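Local coordinates for pectate lyase (Pectobacterium carotovorum, PDB 4U49), which probably cleaves polygalacturonate and methyl-esterified pectins in a calcium-dependent, endo-acting elimination reaction, at residues A[313-318]-A[325-330]. Sequence-based numbering, arbitrary orientation.
Sequences EEFNGV and SDKYGE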
loop_
_atom_site.group_PDB
_atom_site.type_symbol
_atom_site.label_atom_id
_atom_site.label_comp_id
_atom_site.label_asym_id
_atom_site.label_seq_id
_atom_site.Cartn_x
_atom_site.Cartn_y
_atom_site.Cartn_z
ATOM N N GLU A 313 16.404 -6.742 -5.149
ATOM C CA GLU A 313 17.831 -6.492 -5.255
ATOM C C GLU A 313 18.527 -6.799 -3.938
ATOM O O GLU A 313 18.046 -6.427 -2.868
ATOM C CB GLU A 313 18.094 -5.044 -5.668
ATOM C CG GLU A 313 17.694 -4.724 -7.104
ATOM C CD GLU A 313 17.928 -3.267 -7.455
ATOM O OE1 GLU A 313 17.318 -2.391 -6.801
ATOM O OE2 GLU A 313 18.728 -2.996 -8.377
ATOM N N GLU A 314 19.658 -7.484 -4.025
ATOM C CA GLU A 314 20.416 -7.856 -2.842
ATOM C C GLU A 314 21.572 -6.891 -2.628
ATOM O O GLU A 314 22.235 -6.488 -3.581
ATOM C CB GLU A 314 20.926 -9.294 -2.961
ATOM C CG GLU A 314 19.806 -10.328 -2.971
ATOM C CD GLU A 314 20.305 -11.756 -3.069
ATOM O OE1 GLU A 314 19.455 -12.670 -3.049
ATOM O OE2 GLU A 314 21.534 -11.969 -3.156
ATOM N N PHE A 315 21.792 -6.525 -1.371
ATOM C CA PHE A 315 22.849 -5.591 -0.990
ATOM C C PHE A 315 23.707 -6.184 0.122
ATOM O O PHE A 315 23.309 -7.146 0.779
ATOM C CB PHE A 315 22.262 -4.259 -0.509
ATOM C CG PHE A 315 21.503 -3.501 -1.562
ATOM C CD1 PHE A 315 22.089 -2.434 -2.223
ATOM C CD2 PHE A 315 20.197 -3.844 -1.875
ATOM C CE1 PHE A 315 21.390 -1.728 -3.183
ATOM C CE2 PHE A 315 19.495 -3.145 -2.836
ATOM C CZ PHE A 315 20.093 -2.086 -3.493
ATOM N N ASN A 316 24.880 -5.599 0.335
ATOM C CA ASN A 316 25.656 -5.881 1.534
ATOM C C ASN A 316 25.390 -4.790 2.563
ATOM O O ASN A 316 25.706 -3.622 2.336
ATOM C CB ASN A 316 27.150 -5.970 1.216
ATOM C CG ASN A 316 27.982 -6.338 2.431
ATOM O OD1 ASN A 316 28.872 -5.588 2.845
ATOM N ND2 ASN A 316 27.692 -7.494 3.015
ATOM N N GLY A 317 24.787 -5.168 3.684
ATOM C CA GLY A 317 24.450 -4.208 4.718
ATOM C C GLY A 317 25.640 -3.919 5.611
ATOM O O GLY A 317 26.359 -4.833 6.009
ATOM N N VAL A 318 25.853 -2.646 5.923
ATOM C CA VAL A 318 26.976 -2.254 6.767
ATOM C C VAL A 318 26.539 -1.344 7.907
ATOM O O VAL A 318 25.447 -0.774 7.884
ATOM C CB VAL A 318 28.078 -1.535 5.956
ATOM C CG1 VAL A 318 28.617 -2.439 4.860
ATOM C CG2 VAL A 318 27.554 -0.228 5.374
ATOM N N SER A 325 27.105 0.603 1.351
ATOM C CA SER A 325 26.400 -0.643 1.098
ATOM C C SER A 325 26.451 -0.941 -0.392
ATOM O O SER A 325 25.813 -0.256 -1.188
ATOM C CB SER A 325 24.952 -0.562 1.581
ATOM O OG SER A 325 24.229 -1.716 1.190
ATOM N N ASP A 326 27.213 -1.960 -0.769
ATOM C CA ASP A 326 27.335 -2.321 -2.173
ATOM C C ASP A 326 26.088 -3.049 -2.662
ATOM O O ASP A 326 25.460 -3.797 -1.913
ATOM C CB ASP A 326 28.569 -3.193 -2.400
ATOM C CG ASP A 326 29.845 -2.511 -1.972
ATOM O OD1 ASP A 326 30.058 -1.345 -2.367
ATOM O OD2 ASP A 326 30.630 -3.138 -1.233
ATOM N N LYS A 327 25.735 -2.821 -3.921
ATOM C CA LYS A 327 24.624 -3.532 -4.545
ATOM C C LYS A 327 25.129 -4.757 -5.301
ATOM O O LYS A 327 26.031 -4.645 -6.128
ATOM C CB LYS A 327 23.856 -2.615 -5.499
ATOM C CG LYS A 327 22.752 -3.334 -6.266
ATOM C CD LYS A 327 22.251 -2.514 -7.445
ATOM C CE LYS A 327 21.438 -1.317 -6.992
ATOM N NZ LYS A 327 20.870 -0.584 -8.161
ATOM N N TYR A 328 24.555 -5.923 -5.014
ATOM C CA TYR A 328 24.924 -7.140 -5.734
ATOM C C TYR A 328 24.150 -7.268 -7.039
ATOM O O TYR A 328 24.626 -7.888 -7.989
ATOM C CB TYR A 328 24.680 -8.390 -4.882
ATOM C CG TYR A 328 25.563 -8.528 -3.662
ATOM C CD1 TYR A 328 25.012 -8.549 -2.389
ATOM C CD2 TYR A 328 26.946 -8.650 -3.782
ATOM C CE1 TYR A 328 25.804 -8.683 -1.268
ATOM C CE2 TYR A 328 27.750 -8.786 -2.659
ATOM C CZ TYR A 328 27.170 -8.804 -1.407
ATOM O OH TYR A 328 27.945 -8.935 -0.278
ATOM N N GLY A 329 22.951 -6.695 -7.076
ATOM C CA GLY A 329 22.123 -6.737 -8.267
ATOM C C GLY A 329 20.763 -7.361 -8.018
ATOM O O GLY A 329 20.355 -7.542 -6.873
ATOM N N GLU A 330 20.059 -7.682 -9.099
ATOM C CA GLU A 330 18.732 -8.280 -9.003
ATOM C C GLU A 330 18.822 -9.800 -8.946
ATOM O O GLU A 330 19.596 -10.411 -9.684
ATOM C CB GLU A 330 17.863 -7.851 -10.185
ATOM C CG GLU A 330 16.436 -8.363 -10.121
ATOM C CD GLU A 330 15.593 -7.880 -11.283
ATOM O OE1 GLU A 330 16.163 -7.621 -12.365
ATOM O OE2 GLU A 330 14.363 -7.751 -11.113
HETATM O O HOH W 1 17.861 0.074 -7.340
HETATM O O HOH W 2 19.402 -1.022 -10.010
HETATM O O HOH W 3 26.318 -9.446 1.837
HETATM O O HOH W 4 29.336 -3.315 1.194
#
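A beta hairpin brings E314 of strand 312-315 against Y328 and G329 of strand 327-330. Both residues face E314, which makes a classic beta bulge. E314 N donates to G329 O (2.9 Å), and Y328 N donates to E314 O (2.8 Å). Beyond the bulge, N316 N donates to D326 O at 2.9 Å, in the carbonyl plane and fairly straight (164° at the hydrogen). S325 OG gives its proton to N316 O at 2.7 Å, from above the carbonyl plane, and is also hydrogen-bonded to R255 NH1. G329 takes phi 123° and psi -167°, a conformation suited to glycine.

Strands 252-255, 282-287 and 312-315 run parallel, as in the right-handed parallel beta-helix of polysaccharide lyase family 3. Strand 327-330 pairs antiparallel with 312-315, the last of them, as the edge strand within the chain. E313, F315 and K327 share one face. The K327 chain lies alongside the F315 ring, with K327 CB 3.5 Å from F315 CE1. It then bends at chi3, bringing K327 NZ to E313 OE2 in a salt bridge with a weak hydrogen bond (3.2 Å). A water links K327 NZ to E313 OE1.

E314 points to the other face, where OE2 forms a salt bridge with R288 and OE1 a hydrogen bond with T334. The Y328 ring runs obliquely alongside the F315-N316 backbone, and Y328 OH lies 3.4 Å from N316 CB. A water in the ring plane joins this hydroxyl to N316 ND2.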